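Local structure of ESAT-6/WXG100 secretion system protein (Streptococcus gallolyticus, 7JQE) at residues A253-F257 and D404-I409; L139-I143 and Y476-T480. The protein is a membrane subunit of the type VIIb secretion system, which exports proteins from the cell, with this fragment forming part of its elongated extracellular region. One frame throughout, in Å; residues are numbered along the deposited sequence.

Contact 1: A253-F257 and D404-I409; sequences ATYSF and DDLKTI. With EDO (1,2-ethanediol), chain B.
D405 meets the backbone of S256 and F257 because its CG stands beside its own backbone N and anti to the carbonyl carbon (chi1 -63°), swinging the carboxylate off helix 396-427 onto the loop. The F257 CG sits instead between its N and carbonyl carbon (chi1 83°), which puts the ring edge beside the same carboxylate. The main bond runs from F257 N to D405 OD2, 2.9 Å long and practically straight at 176°, and it meets the oxygen nearly along its C-O axis. A second, weak bond of 3.3 Å links S256 N to D405 OD1. Both N-H groups lie where residues 256-257 begin a 3-10 segment, so one carboxylate takes up two successive backbone donors there; their partial positive charge would tend to keep D405 ionised. The same OD2 lies in the plane of the F257 ring, 3.0 Å from CD1, with ring edge rather than ring face toward the charge. Y255 stands with its ring plane almost perpendicular to the carboxylate, and its CB is 3.7 Å from D405 OD2. Farther along the helix, I409 adds apolar contact: its CG1 lies 3.9 Å from Y255 CE1, while its CD1 is 4.2 Å from F257 CE1. Beside T408, a 1,2-ethanediol, probably from the crystallisation liquor, makes a weak 3.4 Å hydrogen bond between its O1 and T408 OG1. The loop, which connects helix 225-244 to strand 268-275, is thus fastened to the side of helix 396-427; L213 of helix 211-219 touches Y255, F257 and I409, S400 and L401, one turn before D404 and D405 on the same helix, touch F257, and I409 also packs on F410 of the second subunit.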
ATOM      1  N   ALA A 253      18.693  -6.401 -15.905  1.00 71.25           N
ATOM      2  CA  ALA A 253      19.606  -6.086 -14.811  1.00 65.43           C
ATOM      3  C   ALA A 253      20.664  -7.169 -14.676  1.00 71.76           C
ATOM      4  O   ALA A 253      20.354  -8.356 -14.809  1.00 76.96           O
ATOM      5  CB  ALA A 253      18.854  -5.937 -13.489  1.00 52.73           C
ATOM      6  N   THR A 254      21.907  -6.784 -14.407  1.00 75.22           N
ATOM      7  CA  THR A 254      22.980  -7.738 -14.170  1.00 77.56           C
ATOM      8  C   THR A 254      23.423  -7.682 -12.714  1.00 70.36           C
ATOM      9  O   THR A 254      23.421  -6.620 -12.082  1.00 65.99           O
ATOM     10  CB  THR A 254      24.181  -7.473 -15.084  1.00 78.05           C
ATOM     11  OG1 THR A 254      24.761  -6.202 -14.761  1.00 83.86           O
ATOM     12  CG2 THR A 254      23.751  -7.483 -16.547  1.00 73.31           C
ATOM     13  N   TYR A 255      23.798  -8.844 -12.185  1.00 65.94           N
ATOM     14  CA  TYR A 255      24.253  -8.967 -10.805  1.00 61.20           C
ATOM     15  C   TYR A 255      25.619  -9.635 -10.792  1.00 62.43           C
ATOM     16  O   TYR A 255      25.759 -10.778 -11.240  1.00 61.45           O
ATOM     17  CB  TYR A 255      23.251  -9.765  -9.967  1.00 56.77           C
ATOM     18  CG  TYR A 255      21.878  -9.132  -9.906  1.00 62.09           C
ATOM     19  CD1 TYR A 255      21.645  -7.997  -9.138  1.00 57.86           C
ATOM     20  CD2 TYR A 255      20.814  -9.673 -10.616  1.00 60.10           C
ATOM     21  CE1 TYR A 255      20.388  -7.415  -9.083  1.00 56.66           C
ATOM     22  CE2 TYR A 255      19.559  -9.106 -10.563  1.00 58.84           C
ATOM     23  CZ  TYR A 255      19.349  -7.976  -9.799  1.00 63.48           C
ATOM     24  OH  TYR A 255      18.096  -7.411  -9.758  1.00 70.29           O
ATOM     25  N   SER A 256      26.623  -8.919 -10.279  1.00 62.19           N
ATOM     26  CA  SER A 256      27.980  -9.458 -10.224  1.00 59.83           C
ATOM     27  C   SER A 256      28.016 -10.838  -9.567  1.00 60.57           C
ATOM     28  O   SER A 256      28.592 -11.784 -10.112  1.00 60.55           O
ATOM     29  CB  SER A 256      28.892  -8.490  -9.470  1.00 55.61           C
ATOM     30  OG  SER A 256      28.803  -7.179 -10.002  1.00 64.98           O
ATOM     31  N   PHE A 257      27.391 -10.972  -8.395  1.00 56.40           N
ATOM     32  CA  PHE A 257      27.573 -12.169  -7.579  1.00 56.94           C
ATOM     33  C   PHE A 257      27.100 -13.447  -8.262  1.00 57.08           C
ATOM     34  O   PHE A 257      27.337 -14.535  -7.725  1.00 67.83           O
ATOM     35  CB  PHE A 257      26.852 -12.001  -6.232  1.00 63.46           C
ATOM     36  CG  PHE A 257      25.380 -12.322  -6.277  1.00 55.09           C
ATOM     37  CD1 PHE A 257      24.464 -11.399  -6.757  1.00 55.65           C
ATOM     38  CD2 PHE A 257      24.911 -13.545  -5.818  1.00 53.04           C
ATOM     39  CE1 PHE A 257      23.109 -11.695  -6.788  1.00 55.25           C
ATOM     40  CE2 PHE A 257      23.556 -13.847  -5.847  1.00 56.21           C
ATOM     41  CZ  PHE A 257      22.654 -12.922  -6.334  1.00 50.12           C
ATOM     42  N   ASP A 404      28.528  -5.643  -3.665  1.00 46.93           N
ATOM     43  CA  ASP A 404      28.149  -5.117  -4.972  1.00 49.13           C
ATOM     44  C   ASP A 404      26.641  -4.982  -5.147  1.00 56.96           C
ATOM     45  O   ASP A 404      26.156  -3.901  -5.486  1.00 56.98           O
ATOM     46  CB  ASP A 404      28.715  -6.010  -6.085  1.00 61.92           C
ATOM     47  CG  ASP A 404      30.233  -6.002  -6.125  1.00 74.17           C
ATOM     48  OD1 ASP A 404      30.832  -4.954  -5.795  1.00 75.89           O
ATOM     49  OD2 ASP A 404      30.828  -7.042  -6.483  1.00 75.03           O
ATOM     50  N   ASP A 405      25.888  -6.053  -4.902  1.00 51.69           N
ATOM     51  CA  ASP A 405      24.520  -6.165  -5.389  1.00 57.23           C
ATOM     52  C   ASP A 405      23.450  -5.974  -4.326  1.00 57.69           C
ATOM     53  O   ASP A 405      22.346  -5.543  -4.657  1.00 56.89           O
ATOM     54  CB  ASP A 405      24.317  -7.533  -6.052  1.00 59.94           C
ATOM     55  CG  ASP A 405      25.198  -7.720  -7.271  1.00 74.17           C
ATOM     56  OD1 ASP A 405      25.314  -6.767  -8.072  1.00 79.32           O
ATOM     57  OD2 ASP A 405      25.782  -8.811  -7.427  1.00 82.61           O
ATOM     58  N   LEU A 406      23.745  -6.279  -3.061  1.00 56.42           N
ATOM     59  CA  LEU A 406      22.697  -6.301  -2.049  1.00 48.93           C
ATOM     60  C   LEU A 406      21.957  -4.969  -1.977  1.00 49.97           C
ATOM     61  O   LEU A 406      20.724  -4.939  -1.920  1.00 47.63           O
ATOM     62  CB  LEU A 406      23.296  -6.665  -0.692  1.00 52.43           C
ATOM     63  CG  LEU A 406      22.329  -7.231   0.344  1.00 59.95           C
ATOM     64  CD1 LEU A 406      21.420  -8.271  -0.292  1.00 55.74           C
ATOM     65  CD2 LEU A 406      23.109  -7.838   1.500  1.00 63.42           C
ATOM     66  N   LYS A 407      22.694  -3.857  -2.004  1.00 43.17           N
ATOM     67  CA  LYS A 407      22.052  -2.551  -1.901  1.00 49.24           C
ATOM     68  C   LYS A 407      21.088  -2.317  -3.058  1.00 59.90           C
ATOM     69  O   LYS A 407      20.053  -1.660  -2.894  1.00 60.16           O
ATOM     70  CB  LYS A 407      23.104  -1.447  -1.863  1.00 47.99           C
ATOM     71  CG  LYS A 407      23.787  -1.245  -3.194  1.00 48.99           C
ATOM     72  CD  LYS A 407      24.838  -0.157  -3.129  1.00 58.24           C
ATOM     73  CE  LYS A 407      25.960  -0.455  -4.112  1.00 74.24           C
ATOM     74  NZ  LYS A 407      25.427  -0.873  -5.441  1.00 81.92           N
ATOM     75  N   THR A 408      21.417  -2.837  -4.240  1.00 55.17           N
ATOM     76  CA  THR A 408      20.497  -2.717  -5.361  1.00 44.17           C
ATOM     77  C   THR A 408      19.312  -3.662  -5.207  1.00 51.24           C
ATOM     78  O   THR A 408      18.189  -3.323  -5.592  1.00 56.86           O
ATOM     79  CB  THR A 408      21.227  -2.981  -6.671  1.00 41.45           C
ATOM     80  OG1 THR A 408      21.864  -1.773  -7.101  1.00 59.15           O
ATOM     81  CG2 THR A 408      20.252  -3.437  -7.743  1.00 42.81           C
ATOM     82  N   ILE A 409      19.537  -4.845  -4.639  1.00 51.86           N
ATOM     83  CA  ILE A 409      18.441  -5.790  -4.464  1.00 51.77           C
ATOM     84  C   ILE A 409      17.450  -5.278  -3.425  1.00 53.03           C
ATOM     85  O   ILE A 409      16.234  -5.427  -3.584  1.00 62.60           O
ATOM     86  CB  ILE A 409      18.992  -7.176  -4.092  1.00 44.96           C
ATOM     87  CG1 ILE A 409      19.699  -7.801  -5.294  1.00 43.61           C
ATOM     88  CG2 ILE A 409      17.878  -8.078  -3.582  1.00 35.83           C
ATOM     89  CD1 ILE A 409      20.609  -8.963  -4.911  1.00 52.34           C
TER
HETATM   90  C1  EDO B 722      19.301  -1.704 -10.478  1.00 99.91           C
HETATM   91  O1  EDO B 722      19.989  -0.691  -9.736  1.00104.99           O
HETATM   92  C2  EDO B 722      20.268  -2.367 -11.453  1.00 98.18           C
HETATM   93  O2  EDO B 722      19.583  -3.382 -12.195  1.00 96.54           O

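Contact 2: L139-I143 and Y476-T480; sequences LALDI and YTELT
The Y476 ring meets L141 at its edge: L141 CB lies in the ring plane, 3.6 Å from Y476 CE2, and a water in that plane is hydrogen-bonded to the hydroxyl. R127, S131 and L163 also touch the Y476 side chain, and the ring reaches the loop with its OH foremost. Y476 CG is anti to the backbone N (chi1 -161°), which sends the ring outward from helix 462-491. There L141 N donates to Y476 OH over 2.9 Å, and an angle of 167° marks a nearly straight bond. The neighbouring A140 N is 3.3 Å from the same OH, but the angle is too poor for a hydrogen bond; its weak partners are the water, at 3.4 Å, and D138 OD1. A140 has a left-handed backbone (phi 44°), the turn at which these two consecutive N-H groups come close to the hydroxyl. One helical turn on, T480 joins in with its two branches divided between jobs. Its CG2 lies 4.1 Å from I143 CG2, where the two side chains run alongside one another, pointing opposite ways. Its OG1 turns back to donate to Y476 O at 3.1 Å, above the carbonyl plane; the oxygen also takes the helical bond from T480 N, so two donors grip it. R127 of helix 102-135 bonds through NH1 to both T480 OG1 and L141 O, bridging loop and helix, and L141 and T480 share I159 of helix 152-164 as an apolar neighbour. Chemically, the contact couples a buried phenol to loop backbone: the hydroxyl accepts the L141 N-H and bonds the water, and the arginine supplies L141 O and T480 OG1 with a donor, so this irregular loop is held by directional bonds as well as by packing.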
ATOM      1  N   LEU A 139     -49.905   8.325  -8.789  1.00 72.85           N
ATOM      2  CA  LEU A 139     -50.904   7.448  -8.187  1.00 77.10           C
ATOM      3  C   LEU A 139     -52.322   7.850  -8.573  1.00 76.35           C
ATOM      4  O   LEU A 139     -53.195   6.982  -8.692  1.00 74.65           O
ATOM      5  CB  LEU A 139     -50.744   7.439  -6.667  1.00 77.86           C
ATOM      6  CG  LEU A 139     -49.460   6.785  -6.147  1.00 78.50           C
ATOM      7  CD1 LEU A 139     -49.331   6.967  -4.645  1.00 79.67           C
ATOM      8  CD2 LEU A 139     -49.436   5.311  -6.509  1.00 66.32           C
ATOM      9  N   ALA A 140     -52.567   9.139  -8.784  1.00 73.33           N
ATOM     10  CA  ALA A 140     -53.906   9.655  -9.077  1.00 81.78           C
ATOM     11  C   ALA A 140     -54.943   9.013  -8.157  1.00 80.66           C
ATOM     12  O   ALA A 140     -55.870   8.330  -8.590  1.00 82.79           O
ATOM     13  CB  ALA A 140     -54.275   9.443 -10.544  1.00 80.87           C
ATOM     14  N   LEU A 141     -54.754   9.241  -6.860  1.00 73.32           N
ATOM     15  CA  LEU A 141     -55.664   8.691  -5.865  1.00 74.50           C
ATOM     16  C   LEU A 141     -57.078   9.191  -6.126  1.00 76.74           C
ATOM     17  O   LEU A 141     -57.293  10.387  -6.338  1.00 78.12           O
ATOM     18  CB  LEU A 141     -55.204   9.082  -4.463  1.00 79.78           C
ATOM     19  CG  LEU A 141     -55.868   8.354  -3.293  1.00 82.04           C
ATOM     20  CD1 LEU A 141     -55.490   6.882  -3.308  1.00 74.19           C
ATOM     21  CD2 LEU A 141     -55.475   9.003  -1.976  1.00 80.72           C
ATOM     22  N   ASP A 142     -58.039   8.268  -6.121  1.00 87.29           N
ATOM     23  CA  ASP A 142     -59.427   8.592  -6.435  1.00 83.67           C
ATOM     24  C   ASP A 142     -60.121   9.160  -5.199  1.00 81.56           C
ATOM     25  O   ASP A 142     -60.255   8.475  -4.180  1.00 83.34           O
ATOM     26  CB  ASP A 142     -60.150   7.349  -6.952  1.00 82.78           C
ATOM     27  CG  ASP A 142     -61.642   7.551  -7.072  1.00100.16           C
ATOM     28  OD1 ASP A 142     -62.083   8.204  -8.043  1.00 98.61           O
ATOM     29  OD2 ASP A 142     -62.377   7.051  -6.193  1.00 96.69           O
ATOM     30  N   ILE A 143     -60.575  10.412  -5.296  1.00 89.65           N
ATOM     31  CA  ILE A 143     -61.158  11.093  -4.143  1.00 89.61           C
ATOM     32  C   ILE A 143     -62.495  10.499  -3.726  1.00 87.57           C
ATOM     33  O   ILE A 143     -62.898  10.651  -2.567  1.00 88.79           O
ATOM     34  CB  ILE A 143     -61.335  12.598  -4.428  1.00 86.49           C
ATOM     35  CG1 ILE A 143     -62.415  12.810  -5.491  1.00 85.00           C
ATOM     36  CG2 ILE A 143     -60.018  13.221  -4.861  1.00 81.71           C
ATOM     37  CD1 ILE A 143     -62.875  14.250  -5.624  1.00 88.06           C
ATOM     38  N   TYR A 476     -49.141  15.100  -0.521  1.00 77.27           N
ATOM     39  CA  TYR A 476     -50.186  14.487  -1.333  1.00 71.64           C
ATOM     40  C   TYR A 476     -51.513  14.437  -0.579  1.00 74.88           C
ATOM     41  O   TYR A 476     -52.574  14.712  -1.153  1.00 75.05           O
ATOM     42  CB  TYR A 476     -49.757  13.085  -1.775  1.00 68.42           C
ATOM     43  CG  TYR A 476     -50.536  12.564  -2.962  1.00 73.72           C
ATOM     44  CD1 TYR A 476     -50.110  12.815  -4.261  1.00 68.55           C
ATOM     45  CD2 TYR A 476     -51.706  11.835  -2.786  1.00 75.80           C
ATOM     46  CE1 TYR A 476     -50.826  12.351  -5.353  1.00 78.99           C
ATOM     47  CE2 TYR A 476     -52.430  11.368  -3.871  1.00 82.62           C
ATOM     48  CZ  TYR A 476     -51.987  11.628  -5.152  1.00 79.39           C
ATOM     49  OH  TYR A 476     -52.708  11.167  -6.232  1.00 78.55           O
ATOM     50  N   THR A 477     -51.471  14.098   0.711  1.00 75.10           N
ATOM     51  CA  THR A 477     -52.699  14.036   1.501  1.00 76.48           C
ATOM     52  C   THR A 477     -53.403  15.387   1.518  1.00 79.63           C
ATOM     53  O   THR A 477     -54.610  15.476   1.259  1.00 83.55           O
ATOM     54  CB  THR A 477     -52.388  13.576   2.928  1.00 75.05           C
ATOM     55  OG1 THR A 477     -51.814  12.265   2.898  1.00 74.61           O
ATOM     56  CG2 THR A 477     -53.656  13.538   3.759  1.00 87.22           C
ATOM     57  N   GLU A 478     -52.657  16.454   1.813  1.00 78.61           N
ATOM     58  CA  GLU A 478     -53.267  17.775   1.918  1.00 80.82           C
ATOM     59  C   GLU A 478     -53.814  18.244   0.576  1.00 79.48           C
ATOM     60  O   GLU A 478     -54.859  18.905   0.522  1.00 80.45           O
ATOM     61  CB  GLU A 478     -52.251  18.773   2.477  1.00 72.97           C
ATOM     62  CG  GLU A 478     -51.871  18.493   3.921  1.00 81.33           C
ATOM     63  CD  GLU A 478     -50.836  19.459   4.462  1.00 88.56           C
ATOM     64  OE1 GLU A 478     -50.337  20.299   3.686  1.00 87.86           O
ATOM     65  OE2 GLU A 478     -50.517  19.373   5.669  1.00 92.91           O
ATOM     66  N   LEU A 479     -53.127  17.914  -0.520  1.00 77.53           N
ATOM     67  CA  LEU A 479     -53.631  18.287  -1.837  1.00 72.96           C
ATOM     68  C   LEU A 479     -54.883  17.496  -2.194  1.00 79.82           C
ATOM     69  O   LEU A 479     -55.815  18.042  -2.797  1.00 81.27           O
ATOM     70  CB  LEU A 479     -52.549  18.089  -2.892  1.00 71.45           C
ATOM     71  CG  LEU A 479     -51.354  19.038  -2.793  1.00 77.24           C
ATOM     72  CD1 LEU A 479     -50.130  18.428  -3.468  1.00 68.63           C
ATOM     73  CD2 LEU A 479     -51.697  20.383  -3.406  1.00 70.81           C
ATOM     74  N   THR A 480     -54.924  16.209  -1.839  1.00 74.54           N
ATOM     75  CA  THR A 480     -56.137  15.432  -2.072  1.00 82.57           C
ATOM     76  C   THR A 480     -57.294  15.973  -1.242  1.00 83.86           C
ATOM     77  O   THR A 480     -58.415  16.120  -1.743  1.00 79.24           O
ATOM     78  CB  THR A 480     -55.895  13.957  -1.754  1.00 76.15           C
ATOM     79  OG1 THR A 480     -54.956  13.413  -2.685  1.00 85.67           O
ATOM     80  CG2 THR A 480     -57.198  13.177  -1.856  1.00 79.93           C
TER
HETATM   81  O   HOH W   1     -51.912  12.423  -8.258  1.00 69.10           O

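How the contacts relate
Contacts 1 and 2 lie far apart in a long molecule: their centres are 81 Å from each other and their nearest atoms about 67 Å. The chain order is 139-143, 253-257, 404-409, 476-480, so the pairing of contact 1 is made within the chain span that contact 2 closes. They share no helix; contact 1 uses helix 396-427, contact 2 helix 462-491. The stretch between the halves of contact 1 contains both antiparallel sheets, whereas contact 2 joins an early loop to the last modelled helix. The chain therefore runs outward and returns, and each contact ties its outgoing and returning parts at a different level of the elongated fold.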